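Local coordinates for uncharacterized protein (Sus scrofa, PDB 5BNI), which is porcine CD38, a member of the ADP-ribosyl cyclase family whose chain combines helices with a parallel beta sheet, at residues K73-S78 / M154-L159; F147-C152 / V178-P183; V186-A191 / N221-C226. All blocks are in the same frame, centred on the assembly; numbering follows the deposited sequence.

Contact 1. Residues K73-S78 / M154-L159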
loop_
_atom_site.group_PDB
_atom_site.type_symbol
_atom_site.label_atom_id
_atom_site.label_comp_id
_atom_site.label_asym_id
_atom_site.label_seq_id
_atom_site.Cartn_x
_atom_site.Cartn_y
_atom_site.Cartn_z
ATOM N N LYS A 73 1.278 11.574 9.464
ATOM C CA LYS A 73 0.937 11.711 8.051
ATOM C C LYS A 73 0.609 10.406 7.332
ATOM O O LYS A 73 0.305 10.425 6.142
ATOM C CB LYS A 73 2.057 12.448 7.291
ATOM C CG LYS A 73 2.442 13.778 7.899
ATOM C CD LYS A 73 1.327 14.785 7.739
ATOM C CE LYS A 73 1.453 15.914 8.735
ATOM N NZ LYS A 73 0.078 16.253 9.178
ATOM N N THR A 74 0.673 9.273 8.025
ATOM C CA THR A 74 0.347 8.001 7.382
ATOM C C THR A 74 -1.157 7.847 7.213
ATOM O O THR A 74 -1.925 8.045 8.158
ATOM C CB THR A 74 0.895 6.800 8.183
ATOM O OG1 THR A 74 2.335 6.830 8.185
ATOM C CG2 THR A 74 0.405 5.488 7.586
ATOM N N VAL A 75 -1.576 7.485 6.003
ATOM C CA VAL A 75 -2.997 7.307 5.694
ATOM C C VAL A 75 -3.272 5.973 4.998
ATOM O O VAL A 75 -2.401 5.412 4.337
ATOM C CB VAL A 75 -3.506 8.462 4.821
ATOM C CG1 VAL A 75 -4.927 8.207 4.384
ATOM C CG2 VAL A 75 -3.462 9.741 5.620
ATOM N N PHE A 76 -4.493 5.483 5.149
ATOM C CA PHE A 76 -4.931 4.243 4.525
ATOM C C PHE A 76 -6.309 4.435 3.925
ATOM O O PHE A 76 -7.198 4.985 4.574
ATOM C CB PHE A 76 -5.010 3.114 5.565
ATOM C CG PHE A 76 -3.677 2.699 6.111
ATOM C CD1 PHE A 76 -2.799 1.953 5.339
ATOM C CD2 PHE A 76 -3.282 3.079 7.379
ATOM C CE1 PHE A 76 -1.549 1.600 5.824
ATOM C CE2 PHE A 76 -2.033 2.737 7.870
ATOM C CZ PHE A 76 -1.166 1.991 7.090
ATOM N N TRP A 77 -6.488 3.996 2.689
ATOM C CA TRP A 77 -7.799 4.043 2.046
ATOM C C TRP A 77 -8.212 2.598 1.898
ATOM O O TRP A 77 -7.598 1.869 1.116
ATOM C CB TRP A 77 -7.704 4.756 0.684
ATOM C CG TRP A 77 -7.552 6.233 0.877
ATOM C CD1 TRP A 77 -6.410 6.895 1.254
ATOM C CD2 TRP A 77 -8.576 7.222 0.811
ATOM N NE1 TRP A 77 -6.660 8.226 1.428
ATOM C CE2 TRP A 77 -7.982 8.463 1.159
ATOM C CE3 TRP A 77 -9.936 7.195 0.486
ATOM C CZ2 TRP A 77 -8.703 9.657 1.196
ATOM C CZ3 TRP A 77 -10.657 8.388 0.524
ATOM C CH2 TRP A 77 -10.036 9.600 0.882
ATOM N N SER A 78 -9.215 2.176 2.672
ATOM C CA SER A 78 -9.669 0.779 2.645
ATOM C C SER A 78 -10.971 0.661 1.886
ATOM O O SER A 78 -11.972 1.236 2.280
ATOM C CB SER A 78 -9.818 0.207 4.059
ATOM O OG SER A 78 -10.245 -1.147 4.017
ATOM N N MET A 154 -0.132 9.790 14.946
ATOM C CA MET A 154 -1.522 9.523 14.637
ATOM C C MET A 154 -1.614 8.936 13.230
ATOM O O MET A 154 -0.874 9.339 12.333
ATOM C CB MET A 154 -2.339 10.827 14.759
ATOM C CG MET A 154 -3.863 10.682 14.749
ATOM S SD MET A 154 -4.552 11.058 13.131
ATOM C CE MET A 154 -3.734 12.623 12.755
ATOM N N VAL A 155 -2.521 7.972 13.046
ATOM C CA VAL A 155 -2.724 7.296 11.763
ATOM C C VAL A 155 -4.207 7.343 11.430
ATOM O O VAL A 155 -5.048 7.343 12.329
ATOM C CB VAL A 155 -2.229 5.847 11.840
ATOM C CG1 VAL A 155 -2.533 5.080 10.565
ATOM C CG2 VAL A 155 -0.723 5.846 12.074
ATOM N N GLN A 156 -4.538 7.410 10.139
ATOM C CA GLN A 156 -5.933 7.441 9.736
ATOM C C GLN A 156 -6.250 6.527 8.584
ATOM O O GLN A 156 -5.432 6.328 7.672
ATOM C CB GLN A 156 -6.366 8.865 9.405
ATOM C CG GLN A 156 -5.287 9.727 8.828
ATOM C CD GLN A 156 -5.634 11.198 8.944
ATOM O OE1 GLN A 156 -6.208 11.638 9.941
ATOM N NE2 GLN A 156 -5.283 11.966 7.917
ATOM N N VAL A 157 -7.451 5.967 8.635
ATOM C CA VAL A 157 -7.935 5.064 7.599
ATOM C C VAL A 157 -9.276 5.597 7.143
ATOM O O VAL A 157 -10.153 5.897 7.962
ATOM C CB VAL A 157 -8.060 3.579 8.082
ATOM C CG1 VAL A 157 -9.046 3.448 9.228
ATOM C CG2 VAL A 157 -8.476 2.683 6.916
ATOM N N PHE A 158 -9.424 5.729 5.832
ATOM C CA PHE A 158 -10.662 6.204 5.270
ATOM C C PHE A 158 -11.523 5.015 4.841
ATOM O O PHE A 158 -11.097 4.170 4.043
ATOM C CB PHE A 158 -10.377 7.168 4.113
ATOM C CG PHE A 158 -9.855 8.511 4.566
ATOM C CD1 PHE A 158 -10.730 9.510 4.964
ATOM C CD2 PHE A 158 -8.479 8.766 4.628
ATOM C CE1 PHE A 158 -10.251 10.753 5.418
ATOM C CE2 PHE A 158 -7.996 9.995 5.085
ATOM C CZ PHE A 158 -8.887 10.996 5.473
ATOM N N LEU A 159 -12.731 4.953 5.403
ATOM C CA LEU A 159 -13.662 3.867 5.139
ATOM C C LEU A 159 -14.912 4.304 4.421
ATOM O O LEU A 159 -15.272 5.476 4.431
ATOM C CB LEU A 159 -14.060 3.200 6.449
ATOM C CG LEU A 159 -12.868 2.609 7.185
ATOM C CD1 LEU A 159 -13.245 2.313 8.623
ATOM C CD2 LEU A 159 -12.343 1.377 6.446
HETATM O O HOH W 1 0.953 8.711 10.608
#

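Contact 2. Residues F147-C152 / V178-P183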
loop_
_atom_site.group_PDB
_atom_site.type_symbol
_atom_site.label_atom_id
_atom_site.label_comp_id
_atom_site.label_asym_id
_atom_site.label_seq_id
_atom_site.Cartn_x
_atom_site.Cartn_y
_atom_site.Cartn_z
ATOM N N PHE A 147 4.987 -0.245 5.629
ATOM C CA PHE A 147 4.420 1.096 5.686
ATOM C C PHE A 147 3.751 1.289 7.023
ATOM O O PHE A 147 3.902 2.333 7.664
ATOM C CB PHE A 147 3.400 1.269 4.554
ATOM C CG PHE A 147 2.850 2.660 4.416
ATOM C CD1 PHE A 147 3.692 3.750 4.233
ATOM C CD2 PHE A 147 1.481 2.879 4.429
ATOM C CE1 PHE A 147 3.188 5.052 4.097
ATOM C CE2 PHE A 147 0.960 4.171 4.299
ATOM C CZ PHE A 147 1.806 5.256 4.129
ATOM N N ALA A 148 3.025 0.262 7.454
ATOM C CA ALA A 148 2.316 0.330 8.721
ATOM C C ALA A 148 3.242 0.216 9.921
ATOM O O ALA A 148 2.926 0.740 10.988
ATOM C CB ALA A 148 1.238 -0.743 8.777
ATOM N N GLU A 149 4.368 -0.480 9.748
ATOM C CA GLU A 149 5.345 -0.669 10.833
ATOM C C GLU A 149 6.107 0.613 11.109
ATOM O O GLU A 149 6.518 0.871 12.236
ATOM C CB GLU A 149 6.344 -1.749 10.469
ATOM C CG GLU A 149 5.783 -3.161 10.451
ATOM C CD GLU A 149 6.803 -4.185 9.972
ATOM O OE1 GLU A 149 6.459 -5.390 9.939
ATOM O OE2 GLU A 149 7.956 -3.786 9.642
ATOM N N ASN A 150 6.291 1.411 10.061
ATOM C CA ASN A 150 7.016 2.669 10.157
ATOM C C ASN A 150 6.103 3.831 10.446
ATOM O O ASN A 150 6.571 4.955 10.580
ATOM C CB ASN A 150 7.806 2.911 8.877
ATOM C CG ASN A 150 8.878 1.862 8.670
ATOM O OD1 ASN A 150 9.406 1.719 7.576
ATOM N ND2 ASN A 150 9.203 1.115 9.729
ATOM N N ALA A 151 4.806 3.553 10.548
ATOM C CA ALA A 151 3.828 4.613 10.788
ATOM C C ALA A 151 4.020 5.170 12.188
ATOM O O ALA A 151 4.292 4.439 13.108
ATOM C CB ALA A 151 2.418 4.098 10.619
ATOM N N CYS A 152 3.890 6.469 12.360
ATOM C CA CYS A 152 4.059 7.015 13.703
ATOM C C CYS A 152 3.117 8.138 14.037
ATOM O O CYS A 152 2.711 8.945 13.181
ATOM C CB CYS A 152 5.499 7.498 14.020
ATOM S SG CYS A 152 6.230 8.668 12.873
ATOM N N VAL A 178 -3.393 -2.905 9.931
ATOM C CA VAL A 178 -3.690 -2.560 11.329
ATOM C C VAL A 178 -2.857 -3.391 12.273
ATOM O O VAL A 178 -2.422 -2.907 13.307
ATOM C CB VAL A 178 -5.163 -2.829 11.735
ATOM C CG1 VAL A 178 -6.041 -1.661 11.352
ATOM C CG2 VAL A 178 -5.669 -4.132 11.124
ATOM N N HIS A 179 -2.666 -4.653 11.931
ATOM C CA HIS A 179 -1.906 -5.545 12.778
ATOM C C HIS A 179 -0.419 -5.235 12.797
ATOM O O HIS A 179 0.272 -5.612 13.726
ATOM C CB HIS A 179 -2.177 -6.983 12.365
ATOM C CG HIS A 179 -3.569 -7.412 12.665
ATOM N ND1 HIS A 179 -4.042 -7.524 13.952
ATOM C CD2 HIS A 179 -4.609 -7.715 11.852
ATOM C CE1 HIS A 179 -5.310 -7.893 13.922
ATOM N NE2 HIS A 179 -5.680 -8.019 12.659
ATOM N N SER A 180 0.067 -4.543 11.771
ATOM C CA SER A 180 1.476 -4.211 11.711
ATOM C C SER A 180 1.748 -2.833 12.288
ATOM O O SER A 180 2.893 -2.380 12.280
ATOM C CB SER A 180 1.979 -4.280 10.273
ATOM O OG SER A 180 2.254 -5.616 9.902
ATOM N N LEU A 181 0.708 -2.147 12.765
ATOM C CA LEU A 181 0.927 -0.853 13.413
ATOM C C LEU A 181 1.554 -1.172 14.764
ATOM O O LEU A 181 1.200 -2.165 15.393
ATOM C CB LEU A 181 -0.386 -0.071 13.601
ATOM C CG LEU A 181 -1.089 0.428 12.322
ATOM C CD1 LEU A 181 -2.432 1.048 12.647
ATOM C CD2 LEU A 181 -0.236 1.451 11.596
ATOM N N GLN A 182 2.471 -0.348 15.234
ATOM C CA GLN A 182 3.132 -0.648 16.500
ATOM C C GLN A 182 2.709 0.286 17.642
ATOM O O GLN A 182 2.766 1.510 17.509
ATOM C CB GLN A 182 4.633 -0.621 16.305
ATOM C CG GLN A 182 5.094 -1.425 15.110
ATOM C CD GLN A 182 6.603 -1.590 15.078
ATOM O OE1 GLN A 182 7.181 -2.344 15.872
ATOM N NE2 GLN A 182 7.246 -0.905 14.144
ATOM N N PRO A 183 2.289 -0.293 18.782
ATOM C CA PRO A 183 1.873 0.515 19.928
ATOM C C PRO A 183 2.982 1.447 20.367
ATOM O O PRO A 183 2.706 2.476 20.982
ATOM C CB PRO A 183 1.601 -0.545 21.013
ATOM C CG PRO A 183 1.178 -1.747 20.245
ATOM C CD PRO A 183 2.119 -1.738 19.052
HETATM O O HOH W 2 3.560 1.578 13.384
#

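Contact 3. Residues V186-A191 / N221-C226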
loop_
_atom_site.group_PDB
_atom_site.type_symbol
_atom_site.label_atom_id
_atom_site.label_comp_id
_atom_site.label_asym_id
_atom_site.label_seq_id
_atom_site.Cartn_x
_atom_site.Cartn_y
_atom_site.Cartn_z
ATOM N N VAL A 186 2.720 4.368 17.356
ATOM C CA VAL A 186 1.402 4.893 17.027
ATOM C C VAL A 186 0.494 4.989 18.255
ATOM O O VAL A 186 0.047 3.975 18.795
ATOM C CB VAL A 186 0.711 4.009 15.970
ATOM C CG1 VAL A 186 -0.680 4.534 15.666
ATOM C CG2 VAL A 186 1.533 3.954 14.690
ATOM N N HIS A 187 0.193 6.214 18.682
ATOM C CA HIS A 187 -0.652 6.395 19.834
ATOM C C HIS A 187 -2.161 6.319 19.559
ATOM O O HIS A 187 -2.922 5.907 20.433
ATOM C CB HIS A 187 -0.270 7.676 20.581
ATOM C CG HIS A 187 -0.371 8.929 19.768
ATOM N ND1 HIS A 187 -1.572 9.555 19.515
ATOM C CD2 HIS A 187 0.583 9.695 19.187
ATOM C CE1 HIS A 187 -1.361 10.648 18.804
ATOM N NE2 HIS A 187 -0.059 10.760 18.593
ATOM N N THR A 188 -2.611 6.703 18.367
ATOM C CA THR A 188 -4.039 6.624 18.036
ATOM C C THR A 188 -4.316 6.380 16.558
ATOM O O THR A 188 -3.570 6.823 15.693
ATOM C CB THR A 188 -4.863 7.890 18.468
ATOM O OG1 THR A 188 -5.100 8.728 17.334
ATOM C CG2 THR A 188 -4.164 8.708 19.533
ATOM N N LEU A 189 -5.410 5.680 16.282
ATOM C CA LEU A 189 -5.879 5.479 14.921
ATOM C C LEU A 189 -7.174 6.243 14.756
ATOM O O LEU A 189 -8.100 6.067 15.522
ATOM C CB LEU A 189 -6.140 3.998 14.626
ATOM C CG LEU A 189 -6.897 3.741 13.321
ATOM C CD1 LEU A 189 -6.161 4.356 12.160
ATOM C CD2 LEU A 189 -7.015 2.269 13.089
ATOM N N LYS A 190 -7.244 7.102 13.758
ATOM C CA LYS A 190 -8.449 7.863 13.511
ATOM C C LYS A 190 -9.140 7.280 12.293
ATOM O O LYS A 190 -8.549 7.185 11.220
ATOM C CB LYS A 190 -8.103 9.323 13.272
ATOM C CG LYS A 190 -9.112 10.260 13.893
ATOM C CD LYS A 190 -9.833 11.108 12.867
ATOM C CE LYS A 190 -9.345 12.552 12.974
ATOM N NZ LYS A 190 -8.572 13.020 11.782
ATOM N N ALA A 191 -10.396 6.879 12.455
ATOM C CA ALA A 191 -11.150 6.308 11.353
ATOM C C ALA A 191 -12.175 7.299 10.883
ATOM O O ALA A 191 -12.836 7.943 11.691
ATOM C CB ALA A 191 -11.826 5.027 11.786
ATOM N N ASN A 221 -3.388 -1.893 22.568
ATOM C CA ASN A 221 -3.244 -0.734 23.435
ATOM C C ASN A 221 -3.121 0.567 22.644
ATOM O O ASN A 221 -2.377 1.469 23.016
ATOM C CB ASN A 221 -2.047 -0.924 24.358
ATOM C CG ASN A 221 -2.189 -2.162 25.233
ATOM O OD1 ASN A 221 -3.190 -2.342 25.922
ATOM N ND2 ASN A 221 -1.189 -3.028 25.200
ATOM N N ILE A 222 -3.858 0.658 21.546
ATOM C CA ILE A 222 -3.848 1.855 20.729
ATOM C C ILE A 222 -5.238 2.477 20.720
ATOM O O ILE A 222 -6.244 1.793 20.479
ATOM C CB ILE A 222 -3.437 1.538 19.289
ATOM C CG1 ILE A 222 -2.031 0.972 19.278
ATOM C CG2 ILE A 222 -3.454 2.794 18.446
ATOM C CD1 ILE A 222 -1.527 0.684 17.894
ATOM N N LYS A 223 -5.286 3.777 20.983
ATOM C CA LYS A 223 -6.539 4.489 21.035
ATOM C C LYS A 223 -7.198 4.485 19.659
ATOM O O LYS A 223 -6.517 4.442 18.625
ATOM C CB LYS A 223 -6.281 5.913 21.524
ATOM C CG LYS A 223 -7.505 6.812 21.639
ATOM C CD LYS A 223 -7.085 8.202 22.077
ATOM C CE LYS A 223 -8.157 9.249 21.790
ATOM N NZ LYS A 223 -9.241 9.223 22.802
ATOM N N PHE A 224 -8.530 4.496 19.650
ATOM C CA PHE A 224 -9.299 4.546 18.411
ATOM C C PHE A 224 -10.390 5.604 18.503
ATOM O O PHE A 224 -11.047 5.727 19.530
ATOM C CB PHE A 224 -9.927 3.196 18.109
ATOM C CG PHE A 224 -10.850 3.206 16.922
ATOM C CD1 PHE A 224 -10.347 3.384 15.656
ATOM C CD2 PHE A 224 -12.232 3.029 17.075
ATOM C CE1 PHE A 224 -11.194 3.385 14.551
ATOM C CE2 PHE A 224 -13.085 3.032 15.977
ATOM C CZ PHE A 224 -12.563 3.210 14.714
ATOM N N THR A 225 -10.570 6.355 17.425
ATOM C CA THR A 225 -11.620 7.352 17.334
ATOM C C THR A 225 -12.270 7.169 15.980
ATOM O O THR A 225 -11.639 6.722 15.038
ATOM C CB THR A 225 -11.065 8.789 17.429
ATOM O OG1 THR A 225 -10.056 8.956 16.428
ATOM C CG2 THR A 225 -10.477 9.053 18.789
ATOM N N CYS A 226 -13.543 7.516 15.884
ATOM C CA CYS A 226 -14.291 7.378 14.647
ATOM C C CYS A 226 -15.153 8.611 14.439
ATOM O O CYS A 226 -15.807 9.107 15.353
ATOM C CB CYS A 226 -15.153 6.124 14.684
ATOM S SG CYS A 226 -15.958 5.773 13.107
HETATM O O HOH W 3 -0.330 3.158 21.678
#

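Contact 1. Residues K73-S78 / M154-L159
Two parallel neighbours of the sheet meet here: the edge strand 74-77 lies against strand 153-160 in a buried contact, V75 beside Q156, F76 beside V157 and W77 beside F158. F76 uses both backbone polar atoms in the pairing. F76 N donates to Q156 O at 2.8 Å in the carbonyl plane, and F76 O accepts F158 N at 2.7 Å, almost in line with the C=O bond. At the start a water bridges T74 N and M154 O.

On the face holding V75 and W77, the F158 ring forms an offset stack with the six-membered ring of W77, centroids 4.4 Å apart and planes at 18°. F158 CB also lies over that W77 ring, a CH-pi contact, while chi1 of 174° turns V75 CG1 to the F158 edge, in plane and 3.6 Å from F158 CD2. W192 stacks on F158 too, and W77 NE1 is hydrogen-bonded to Q91 OE1. On the other face V155 CG1 touches the rim of F76 at CE2, 3.6 Å away. Backbone bonds thus fix the strand alignment, and buried side chains add aromatic stacking on one face and aliphatic-to-ring packing on the other.

Contact 2. Residues F147-C152 / V178-P183
Q182 and E149 make the direct polar link: Q182 NE2 donates to E149 O at 2.7 Å with an N-H...O angle of 157°. The acceptor lies in the amide plane of Q182, whereas the donor sits 23° out of the plane of the E149 carbonyl. An extended side chain (chi2 -170°) carries the amide to the helix end.

Beside this bond L181 CD2 packs 3.9 Å from A148 CB and equally close to A151 CB; the same methyl also lies against A148 O. S180 CB meets A148 CB, also at 3.9 Å, and E149 CG comes 3.5 Å from S180 O. E149 CA makes a CA-H...O contact with S180 O at 3.3 Å. A water lies among A148 O, A151 O and Q182 N, accepting from Q182 N.

Farther out, K220 NZ hydrogen-bonds to H179 O and L181 O in the loop, K185 NZ makes a weak hydrogen bond to E149 O, R146 forms a salt bridge with E149, and a disulfide joins C152 to C71. The arrangement is the C-terminal end of helix 135-149 packed on the connection between helix 172-177 and strand 186-195, within the alpha/beta part of this cyclase-family fold.

Contact 3. Residues V186-A191 / N221-C226
The F224 ring meets A191 CB obliquely, with F224 CE1 at 3.3 Å and F224 CZ close behind, and L189 CG lies 4.2 Å from F224 CD1. L189 and F224 run side by side and point the same way. F224 holds its ring beside A191 with chi1 near 174°; L213, Q214 and L217 of helix 208-219 also touch this side chain.

On the opposite sheet face T188 and K223 lie alongside each other, T188 CG2 being 3.9 Å from K223 CD. K190 crosses T225, and its NZ continues to a weak hydrogen bond with Q156 OE1.

Ahead of strand 223-226, I222 CG2 packs on V186 O and H187 O. Strands 186-191 and 223-226 pair in parallel through four backbone bonds: K223 N to H187 O, L189 N to K223 O (2.9 Å), T225 N to L189 O and A191 N to T225 O (2.9 Å). A disulfide ties C226 to C205. The contact closes the beta-alpha-beta unit of strand 186-195, helix 208-219 and strand 223-230: hydrogen bonds join the two strands, while F224 and L189 form an apolar surface against the helix and T188, K190, K223 and T225 give the other face a more polar character.

How the contacts relate
From the N terminus, strand 74-77 comes first and is paired only when strand 153-160 closes contact 1. Before that happens, helix 135-149 has opened contact 2, which closes only in the loop 178-183, so the two contacts cross along the chain. Contact 3 then follows in series, 186-191 pairing with 221-226 across helix 208-219. Contacts 1 and 3 share one sheet in the order 74-77, 153-160, 186-195, 223-230, joined in the middle where V155 and V157 pair with K190. Contact 2 adjoins both: F147 packs on T74 and F76, A151 O lies near V186 CG2, and P183 approaches I222.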